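Local coordinates for carboxymuconolactone decarboxylase family protein (Methanocaldococcus jannaschii, PDB 3D7I) that is of uncertain function but belongs to the carboxymuconolactone decarboxylase (AhpD-like) family and possibly acts as a peroxiredoxin-type oxidoreductase in oxygen detoxification, at residues P20-Y23 / D24-K28; K45-A48 / I49-A53; E77-A80 / D81-V85. All blocks are in the same frame, centred on the assembly; numbering follows the deposited sequence. Where two conformers were deposited one is given.

Interaction 1: P20-Y23 / D24-K28. With SO4 (sulfate ion), chain F.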
ATOM      1  N   PRO B  20     -24.326  -6.729  15.749  1.00 22.95           N
ATOM      2  CA  PRO B  20     -24.224  -6.040  17.035  1.00 20.97           C
ATOM      3  C   PRO B  20     -23.071  -6.478  17.928  1.00 23.47           C
ATOM      4  O   PRO B  20     -22.426  -5.614  18.532  1.00 22.73           O
ATOM      5  CB  PRO B  20     -25.570  -6.343  17.691  1.00 22.49           C
ATOM      6  CG  PRO B  20     -26.457  -6.726  16.608  1.00 24.22           C
ATOM      7  CD  PRO B  20     -25.677  -7.261  15.516  1.00 23.77           C
ATOM      8  N   ASP B  21     -22.785  -7.773  18.018  1.00 23.93           N
ATOM      9  CA  ASP B  21     -21.694  -8.223  18.886  1.00 28.48           C
ATOM     10  C   ASP B  21     -20.339  -7.806  18.325  1.00 26.25           C
ATOM     11  O   ASP B  21     -19.410  -7.392  19.070  1.00 26.13           O
ATOM     12  CB  ASP B  21     -21.734  -9.739  19.091  1.00 30.80           C
ATOM     13  CG  ASP B  21     -22.834 -10.195  20.066  1.00 38.16           C
ATOM     14  OD1 ASP B  21     -23.546  -9.363  20.685  1.00 42.94           O
ATOM     15  OD2 ASP B  21     -22.978 -11.426  20.212  1.00 46.06           O
ATOM     16  N   LEU B  22     -20.199  -7.867  17.010  1.00 24.97           N
ATOM     17  CA  LEU B  22     -18.965  -7.392  16.382  1.00 23.54           C
ATOM     18  C   LEU B  22     -18.799  -5.897  16.596  1.00 22.52           C
ATOM     19  O   LEU B  22     -17.708  -5.410  16.928  1.00 24.44           O
ATOM     20  CB  LEU B  22     -18.960  -7.748  14.889  1.00 23.74           C
ATOM     21  CG  LEU B  22     -17.766  -7.358  14.056  1.00 25.87           C
ATOM     22  CD1 LEU B  22     -16.442  -7.901  14.675  1.00 25.00           C
ATOM     23  CD2 LEU B  22     -17.993  -7.828  12.606  1.00 23.70           C
ATOM     24  N   TYR B  23     -19.881  -5.160  16.405  1.00 22.41           N
ATOM     25  CA  TYR B  23     -19.896  -3.725  16.676  1.00 22.77           C
ATOM     26  C   TYR B  23     -19.372  -3.419  18.098  1.00 22.67           C
ATOM     27  O   TYR B  23     -18.492  -2.575  18.291  1.00 23.91           O
ATOM     28  CB  TYR B  23     -21.300  -3.170  16.507  1.00 23.66           C
ATOM     29  CG  TYR B  23     -21.394  -1.713  16.884  1.00 22.50           C
ATOM     30  CD1 TYR B  23     -21.028  -0.725  15.992  1.00 23.27           C
ATOM     31  CD2 TYR B  23     -21.842  -1.332  18.147  1.00 25.67           C
ATOM     32  CE1 TYR B  23     -21.113   0.610  16.342  1.00 21.18           C
ATOM     33  CE2 TYR B  23     -21.915  -0.017  18.496  1.00 25.00           C
ATOM     34  CZ  TYR B  23     -21.538   0.948  17.585  1.00 23.45           C
ATOM     35  OH  TYR B  23     -21.621   2.254  17.924  1.00 27.44           O
ATOM     36  N   ASP B  24     -19.921  -4.121  19.077  1.00 23.82           N
ATOM     37  CA  ASP B  24     -19.540  -3.900  20.473  1.00 24.16           C
ATOM     38  C   ASP B  24     -18.049  -4.153  20.736  1.00 25.07           C
ATOM     39  O   ASP B  24     -17.420  -3.404  21.494  1.00 23.28           O
ATOM     40  CB  ASP B  24     -20.377  -4.805  21.378  1.00 24.42           C
ATOM     41  CG  ASP B  24     -21.784  -4.340  21.528  1.00 33.39           C
ATOM     42  OD1 ASP B  24     -22.086  -3.152  21.237  1.00 34.11           O
ATOM     43  OD2 ASP B  24     -22.601  -5.179  21.985  1.00 37.66           O
ATOM     44  N   ILE B  25     -17.476  -5.175  20.103  1.00 23.65           N
ATOM     45  CA  ILE B  25     -16.065  -5.496  20.317  1.00 24.84           C
ATOM     46  C   ILE B  25     -15.220  -4.395  19.650  1.00 23.61           C
ATOM     47  O   ILE B  25     -14.212  -3.957  20.194  1.00 24.22           O
ATOM     48  CB  ILE B  25     -15.687  -6.880  19.767  1.00 27.79           C
ATOM     49  CG1 ILE B  25     -16.453  -7.977  20.510  1.00 32.72           C
ATOM     50  CG2 ILE B  25     -14.193  -7.116  19.909  1.00 30.67           C
ATOM     51  CD1 ILE B  25     -16.538  -9.313  19.728  1.00 35.16           C
ATOM     52  N   ILE B  26     -15.678  -3.916  18.487  1.00 24.35           N
ATOM     53  CA  ILE B  26     -14.964  -2.842  17.793  1.00 24.21           C
ATOM     54  C   ILE B  26     -14.950  -1.565  18.653  1.00 23.22           C
ATOM     55  O   ILE B  26     -13.901  -0.898  18.790  1.00 25.47           O
ATOM     56  CB  ILE B  26     -15.535  -2.559  16.356  1.00 24.22           C
ATOM     57  CG1 ILE B  26     -15.288  -3.742  15.419  1.00 23.74           C
ATOM     58  CG2 ILE B  26     -14.873  -1.317  15.740  1.00 29.35           C
ATOM     59  CD1 ILE B  26     -16.149  -3.676  14.132  1.00 23.35           C
ATOM     60  N   VAL B  27     -16.090  -1.242  19.256  1.00 24.58           N
ATOM     61  CA  VAL B  27     -16.174  -0.073  20.126  1.00 26.19           C
ATOM     62  C   VAL B  27     -15.205  -0.212  21.316  1.00 24.90           C
ATOM     63  O   VAL B  27     -14.435   0.721  21.622  1.00 24.16           O
ATOM     64  CB  VAL B  27     -17.592   0.160  20.618  1.00 28.22           C
ATOM     65  CG1 VAL B  27     -17.597   1.123  21.800  1.00 28.71           C
ATOM     66  CG2 VAL B  27     -18.508   0.679  19.449  1.00 26.39           C
ATOM     67  N   LYS B  28     -15.192  -1.374  21.956  1.00 23.37           N
ATOM     68  CA  LYS B  28     -14.245  -1.617  23.057  0.50 23.88           C
ATOM     69  C   LYS B  28     -12.803  -1.488  22.584  1.00 24.17           C
ATOM     70  O   LYS B  28     -11.987  -0.894  23.260  1.00 24.41           O
ATOM     71  CB  LYS B  28     -14.478  -2.986  23.718  0.50 24.31           C
ATOM     72  CG  LYS B  28     -15.796  -3.116  24.459  0.50 20.98           C
TER
HETATM   73  S   SO4 F 105     -23.287 -10.725  15.919  0.75 35.78           S
HETATM   74  O1  SO4 F 105     -24.064 -10.988  14.713  0.75 33.99           O
HETATM   75  O2  SO4 F 105     -22.805 -12.017  16.439  0.75 35.13           O
HETATM   76  O3  SO4 F 105     -22.109  -9.892  15.621  0.75 27.30           O
HETATM   77  O4  SO4 F 105     -24.144 -10.053  16.907  0.75 31.51           O

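Interaction 2: K45-A48 / I49-A53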
ATOM      1  N   LYS B  45      -5.001  10.955  18.027  1.00 23.49           N
ATOM      2  CA  LYS B  45      -5.844  11.318  16.887  1.00 22.94           C
ATOM      3  C   LYS B  45      -5.048  11.997  15.769  1.00 23.73           C
ATOM      4  O   LYS B  45      -5.323  11.773  14.599  1.00 23.97           O
ATOM      5  CB  LYS B  45      -7.012  12.209  17.333  1.00 26.12           C
ATOM      6  CG  LYS B  45      -8.110  11.386  17.970  1.00 37.14           C
ATOM      7  CD  LYS B  45      -8.925  10.608  16.926  1.00 40.63           C
ATOM      8  CE  LYS B  45      -9.941   9.712  17.636  1.00 46.64           C
ATOM      9  NZ  LYS B  45     -10.772   8.891  16.705  1.00 41.05           N
ATOM     10  N   LEU B  46      -4.064  12.808  16.141  1.00 22.77           N
ATOM     11  CA  LEU B  46      -3.125  13.406  15.157  1.00 22.94           C
ATOM     12  C   LEU B  46      -2.335  12.331  14.415  1.00 20.00           C
ATOM     13  O   LEU B  46      -2.159  12.388  13.195  1.00 21.82           O
ATOM     14  CB  LEU B  46      -2.182  14.424  15.837  1.00 24.89           C
ATOM     15  CG  LEU B  46      -2.848  15.707  16.361  1.00 24.96           C
ATOM     16  CD1 LEU B  46      -1.889  16.516  17.237  1.00 25.24           C
ATOM     17  CD2 LEU B  46      -3.368  16.581  15.208  1.00 26.64           C
ATOM     18  N   ILE B  47      -1.898  11.308  15.149  1.00 20.74           N
ATOM     19  CA  ILE B  47      -1.257  10.155  14.554  1.00 21.62           C
ATOM     20  C   ILE B  47      -2.199   9.435  13.584  1.00 20.78           C
ATOM     21  O   ILE B  47      -1.800   9.067  12.481  1.00 21.91           O
ATOM     22  CB  ILE B  47      -0.738   9.197  15.652  1.00 22.08           C
ATOM     23  CG1 ILE B  47       0.409   9.843  16.444  1.00 24.84           C
ATOM     24  CG2 ILE B  47      -0.261   7.839  15.055  1.00 22.38           C
ATOM     25  CD1 ILE B  47       0.674   9.166  17.815  1.00 22.86           C
ATOM     26  N   ALA B  48      -3.459   9.257  14.000  1.00 21.87           N
ATOM     27  CA  ALA B  48      -4.452   8.590  13.154  1.00 21.24           C
ATOM     28  C   ALA B  48      -4.637   9.365  11.840  1.00 21.15           C
ATOM     29  O   ALA B  48      -4.706   8.773  10.769  1.00 23.10           O
ATOM     30  CB  ALA B  48      -5.798   8.421  13.911  1.00 21.67           C
ATOM     31  N   ILE B  49      -4.704  10.694  11.927  1.00 23.22           N
ATOM     32  CA  ILE B  49      -4.811  11.537  10.722  1.00 23.42           C
ATOM     33  C   ILE B  49      -3.637  11.285   9.811  1.00 22.45           C
ATOM     34  O   ILE B  49      -3.814  11.091   8.621  1.00 22.38           O
ATOM     35  CB  ILE B  49      -4.929  13.042  11.061  1.00 22.22           C
ATOM     36  CG1 ILE B  49      -6.261  13.350  11.748  1.00 26.05           C
ATOM     37  CG2 ILE B  49      -4.836  13.931   9.779  1.00 25.18           C
ATOM     38  CD1 ILE B  49      -6.251  14.666  12.508  1.00 25.14           C
ATOM     39  N   GLY B  50      -2.421  11.300  10.379  1.00 23.64           N
ATOM     40  CA  GLY B  50      -1.218  11.024   9.609  1.00 22.69           C
ATOM     41  C   GLY B  50      -1.263   9.708   8.858  1.00 22.13           C
ATOM     42  O   GLY B  50      -0.923   9.623   7.674  1.00 22.25           O
ATOM     43  N   ILE B  51      -1.681   8.654   9.553  1.00 21.97           N
ATOM     44  CA  ILE B  51      -1.708   7.341   8.961  1.00 23.22           C
ATOM     45  C   ILE B  51      -2.709   7.286   7.822  1.00 20.30           C
ATOM     46  O   ILE B  51      -2.397   6.794   6.747  1.00 22.58           O
ATOM     47  CB  ILE B  51      -2.018   6.236   9.999  1.00 23.33           C
ATOM     48  CG1 ILE B  51      -0.843   6.093  10.988  1.00 25.36           C
ATOM     49  CG2 ILE B  51      -2.307   4.878   9.312  1.00 25.70           C
ATOM     50  CD1 ILE B  51      -1.126   5.264  12.230  1.00 23.40           C
ATOM     51  N   VAL B  52      -3.928   7.743   8.070  1.00 22.13           N
ATOM     52  CA  VAL B  52      -4.989   7.712   7.054  0.50 22.96           C
ATOM     53  C   VAL B  52      -4.624   8.599   5.857  1.00 22.59           C
ATOM     54  O   VAL B  52      -4.847   8.242   4.688  1.00 23.85           O
ATOM     55  CB  VAL B  52      -6.325   8.168   7.661  0.50 23.96           C
ATOM     56  CG1 VAL B  52      -7.425   8.201   6.596  0.50 22.52           C
ATOM     57  CG2 VAL B  52      -6.739   7.225   8.822  0.50 24.56           C
ATOM     58  N   ALA B  53      -4.030   9.762   6.151  1.00 21.97           N
ATOM     59  CA  ALA B  53      -3.645  10.676   5.079  1.00 22.83           C
ATOM     60  C   ALA B  53      -2.512  10.126   4.230  1.00 24.96           C
ATOM     61  O   ALA B  53      -2.337  10.579   3.101  1.00 27.05           O
ATOM     62  CB  ALA B  53      -3.296  12.084   5.613  1.00 22.19           C
TER

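Interaction 3: E77-A80 / D81-V85. With SO4 (sulfate ion), chain E.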
ATOM      1  N   GLU B  77      -4.230  24.358  11.412  1.00 23.62           N
ATOM      2  CA  GLU B  77      -2.778  24.529  11.526  1.00 27.19           C
ATOM      3  C   GLU B  77      -2.091  23.281  12.112  1.00 22.94           C
ATOM      4  O   GLU B  77      -1.033  22.870  11.655  1.00 25.59           O
ATOM      5  CB  GLU B  77      -2.427  25.746  12.395  1.00 28.02           C
ATOM      6  CG  GLU B  77      -0.925  26.082  12.376  1.00 35.01           C
ATOM      7  CD  GLU B  77      -0.574  27.311  13.222  1.00 37.01           C
ATOM      8  OE1 GLU B  77      -1.241  27.536  14.271  1.00 52.64           O
ATOM      9  OE2 GLU B  77       0.364  28.041  12.816  1.00 48.87           O
ATOM     10  N   GLU B  78      -2.703  22.669  13.116  1.00 24.57           N
ATOM     11  CA  GLU B  78      -2.176  21.420  13.663  1.00 24.63           C
ATOM     12  C   GLU B  78      -2.231  20.284  12.630  1.00 24.30           C
ATOM     13  O   GLU B  78      -1.279  19.513  12.492  1.00 23.45           O
ATOM     14  CB  GLU B  78      -2.924  21.009  14.925  1.00 25.09           C
ATOM     15  CG  GLU B  78      -2.656  21.927  16.101  1.00 28.85           C
ATOM     16  CD  GLU B  78      -3.550  21.667  17.318  1.00 30.84           C
ATOM     17  OE1 GLU B  78      -4.725  21.243  17.185  1.00 33.27           O
ATOM     18  OE2 GLU B  78      -3.052  21.888  18.435  1.00 33.37           O
ATOM     19  N   ILE B  79      -3.350  20.186  11.919  1.00 24.49           N
ATOM     20  CA  ILE B  79      -3.455  19.193  10.840  1.00 23.04           C
ATOM     21  C   ILE B  79      -2.402  19.418   9.747  1.00 21.63           C
ATOM     22  O   ILE B  79      -1.760  18.474   9.284  1.00 21.32           O
ATOM     23  CB  ILE B  79      -4.903  19.081  10.249  1.00 22.33           C
ATOM     24  CG1 ILE B  79      -5.899  18.663  11.335  1.00 25.20           C
ATOM     25  CG2 ILE B  79      -4.944  18.026   9.135  1.00 21.31           C
ATOM     26  CD1 ILE B  79      -7.336  18.804  10.915  1.00 24.12           C
ATOM     27  N   ALA B  80      -2.160  20.669   9.380  1.00 22.41           N
ATOM     28  CA  ALA B  80      -1.160  20.960   8.385  1.00 20.30           C
ATOM     29  C   ALA B  80       0.219  20.471   8.830  1.00 21.42           C
ATOM     30  O   ALA B  80       0.975  19.944   8.032  1.00 20.43           O
ATOM     31  CB  ALA B  80      -1.139  22.441   8.060  1.00 22.66           C
ATOM     32  N   ASP B  81       0.526  20.589  10.121  1.00 20.93           N
ATOM     33  CA  ASP B  81       1.800  20.068  10.637  1.00 20.26           C
ATOM     34  C   ASP B  81       1.891  18.548  10.555  1.00 22.81           C
ATOM     35  O   ASP B  81       2.967  18.005  10.336  1.00 22.27           O
ATOM     36  CB  ASP B  81       2.035  20.493  12.084  1.00 20.14           C
ATOM     37  CG  ASP B  81       2.480  21.950  12.236  1.00 23.19           C
ATOM     38  OD1 ASP B  81       2.951  22.592  11.265  1.00 25.42           O
ATOM     39  OD2 ASP B  81       2.399  22.424  13.383  1.00 28.27           O
ATOM     40  N   VAL B  82       0.762  17.857  10.741  1.00 21.25           N
ATOM     41  CA  VAL B  82       0.696  16.428  10.487  1.00 22.27           C
ATOM     42  C   VAL B  82       1.019  16.140   9.008  1.00 20.03           C
ATOM     43  O   VAL B  82       1.825  15.238   8.690  1.00 19.50           O
ATOM     44  CB  VAL B  82      -0.691  15.847  10.860  1.00 20.90           C
ATOM     45  CG1 VAL B  82      -0.796  14.371  10.465  1.00 22.88           C
ATOM     46  CG2 VAL B  82      -1.021  16.089  12.375  1.00 20.83           C
ATOM     47  N   LEU B  83       0.466  16.952   8.113  1.00 20.16           N
ATOM     48  CA  LEU B  83       0.631  16.733   6.680  1.00 19.84           C
ATOM     49  C   LEU B  83       2.076  16.965   6.216  1.00 18.54           C
ATOM     50  O   LEU B  83       2.541  16.326   5.262  1.00 19.11           O
ATOM     51  CB  LEU B  83      -0.353  17.576   5.900  1.00 20.98           C
ATOM     52  CG  LEU B  83      -1.828  17.267   6.180  1.00 20.66           C
ATOM     53  CD1 LEU B  83      -2.717  17.992   5.166  1.00 21.28           C
ATOM     54  CD2 LEU B  83      -2.103  15.727   6.162  1.00 22.33           C
ATOM     55  N   ARG B  84       2.819  17.810   6.937  1.00 20.31           N
ATOM     56  CA  ARG B  84       4.256  17.967   6.638  1.00 21.39           C
ATOM     57  C   ARG B  84       4.967  16.624   6.764  1.00 20.18           C
ATOM     58  O   ARG B  84       5.757  16.205   5.919  1.00 19.30           O
ATOM     59  CB  ARG B  84       4.875  19.001   7.580  1.00 22.29           C
ATOM     60  CG  ARG B  84       4.362  20.410   7.388  1.00 22.30           C
ATOM     61  CD  ARG B  84       4.807  21.330   8.505  1.00 28.97           C
ATOM     62  NE  ARG B  84       6.015  22.030   8.174  1.00 33.52           N
ATOM     63  CZ  ARG B  84       6.085  23.265   7.672  1.00 23.68           C
ATOM     64  NH1 ARG B  84       5.027  24.013   7.411  1.00 32.40           N
ATOM     65  NH2 ARG B  84       7.252  23.753   7.427  1.00 24.82           N
ATOM     66  N   VAL B  85       4.615  15.893   7.810  1.00 19.60           N
ATOM     67  CA  VAL B  85       5.156  14.549   8.028  1.00 20.32           C
ATOM     68  C   VAL B  85       4.673  13.550   6.978  1.00 20.03           C
ATOM     69  O   VAL B  85       5.450  12.730   6.513  1.00 20.48           O
ATOM     70  CB  VAL B  85       4.846  14.036   9.455  1.00 21.39           C
ATOM     71  CG1 VAL B  85       5.585  12.685   9.725  1.00 22.27           C
ATOM     72  CG2 VAL B  85       5.264  15.091  10.508  1.00 22.62           C
TER
HETATM   73  S   SO4 E 106       6.584  27.435   6.541  1.00 37.84           S
HETATM   74  O1  SO4 E 106       6.440  26.412   5.565  1.00 40.55           O
HETATM   75  O2  SO4 E 106       7.711  27.100   7.404  1.00 52.87           O
HETATM   76  O3  SO4 E 106       6.827  28.756   5.917  1.00 41.65           O
HETATM   77  O4  SO4 E 106       5.334  27.497   7.283  1.00 50.95           O
HETATM   78  O   HOH W   1       1.431  24.030   9.740  1.00 48.72           O

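Interaction 1: P20-Y23 / D24-K28
Y23 turns one face of its ring to the CG2 methyl of V27, one turn on, in the first turns of alpha-helix 20-33. This all-helical subunit has an AhpD-like sequence, and P20 occupies the first turn of the helix. The side chain of Y23 leaves with CG anti to the backbone N (chi1 175°), which carries the ring forward along the helix. CB lies next to the backbone N of D24. CD2 passes OD1 of D24 at 3.6 Å, and the ring and carboxylate planes stand 60° apart. CE2 and CZ then come under the methyl CG2 of V27, with CZ to CG2 at 3.6 Å. OH, at the tip, is 3.8 Å from V27 CG2. The methyl sits over one face of the ring, offset toward the rim, and makes a CH-pi contact 24° off the ring normal. M12, V15 and A16 of helix 10-18 also pack on the ring, so Y23 joins the two helices. The preceding side chain, L22, meets I26 with L22 CG 4.0 Å from I26 CD1. L22 also packs on T32 of the second subunit and R84 of the third. Four backbone bonds hold the turns together, the shortest from V27 N to Y23 O at 2.9 Å. D21 and D24 carry like charges on one flank, with D21 OD1 4.5 Å from D24 OD2. Their carboxylates probably disfavour each other mildly. The amino end of the helix holds a sulfate, probably from the crystallisation liquor. The helix dipole would favour an anion there. NZ of K37 of the second subunit is also hydrogen-bonded to the ion. D21 N donates to sulfate O4 at 2.9 Å, and L22 N donates to sulfate O3 at 3.1 Å.

Interaction 2: K45-A48 / I49-A53
The backbone O of K45 accepts the shortest polar bond across this contact, from I49 N at 2.9 Å. The same O is covered by the side chain of I49, whose CG1 lies 3.4 Å from it. CG1 of I49 is anti to its own carbonyl carbon (chi1 -68°), and this turns the ethyl branch back over the preceding turn. Three more i to i+4 bonds continue the alpha-helix. G50 N binds L46 O, and I51 N binds I47 O. V52 N binds A48 O in the straightest bond of the four, with an N-H...O angle of 174°.

I47 and I51 meet one turn apart on the same flank. CG2 of I47 touches the end methyl CD1 of I51 at 3.9 Å, and the two side chains cross obliquely. I51 CG1 lies 3.5 Å from I47 O, much as I49 covers K45 O. I47 also packs on I47 of the fourth subunit, so this flank lies at a subunit interface. A48 and I51 pack on that subunit as well, on V85 and T89. Other side chains pack within the subunit: V52 on A60 and I61 of helix 58-72, and L46 and I49 on V82 of helix 76-90. L46 also meets L39 of the fourth subunit.

Helix 41-53 is an inner helix of the subunit and part of its oligomer contact. The carbonyls of K45 to A48 are each taken by an N-H one turn on. The touching side chains carry no polar group, so their contact is van der Waals and polar bonding falls to the backbone.

Interaction 3: E77-A80 / D81-V85
E77 takes D81 N on its backbone O at 3.2 Å, in the usual i to i+4 way. A water also reaches this O weakly, and it donates to D81 OD1 at 2.6 Å, bridging one turn. The carboxylate of D81 belongs to an interface: OD2 accepts from T38 N and L39 N, and OD1 from K37 N, all of the fourth subunit. E78 accepts V82 N on its O; its OE2 forms a salt bridge with K42 NZ, and OE1 accepts from T75 N. I79 O binds L83 N at 2.9 Å, and I79 CG2 lies 4.4 Å from L83 CG. Both side chains also pack on M65 of helix 58-72. A80 O receives R84 N.

R84 bends at chi3 (94°) and carries its guanidinium to a sulfate, probably from the crystallisation liquor. The sulfur lies in plane at the guanidinium edge. NH1 and NH2 share sulfate O1 at 3.3 Å each, both weakly. NH2 also binds T32 O of the fourth subunit, while D21 N and L22 N of the fifth subunit hold the same ion. Helix 76-90 thus lies between subunits, and R84 with a helix amino end forms an anion site there.

From the N terminus, interaction 1 lies in helix 20-33, interaction 2 in helix 41-53 and interaction 3 in helix 76-90. Each spans neighbouring turns of one helix, so none closes a long loop. They run in series and neither nest nor cross. Interaction 1 stands apart, its centre about 22 Å from that of interaction 2 and about 31 Å from that of interaction 3, across the chain's centre. Interactions 2 and 3 touch: V82 CG1 sits 3.5 Å from G50 N, and A53 CB is 3.9 Å from L83 CD2. These two tie helix 41-53 to helix 76-90, and both touch the fourth subunit. Interaction 1 reaches the second and third subunits.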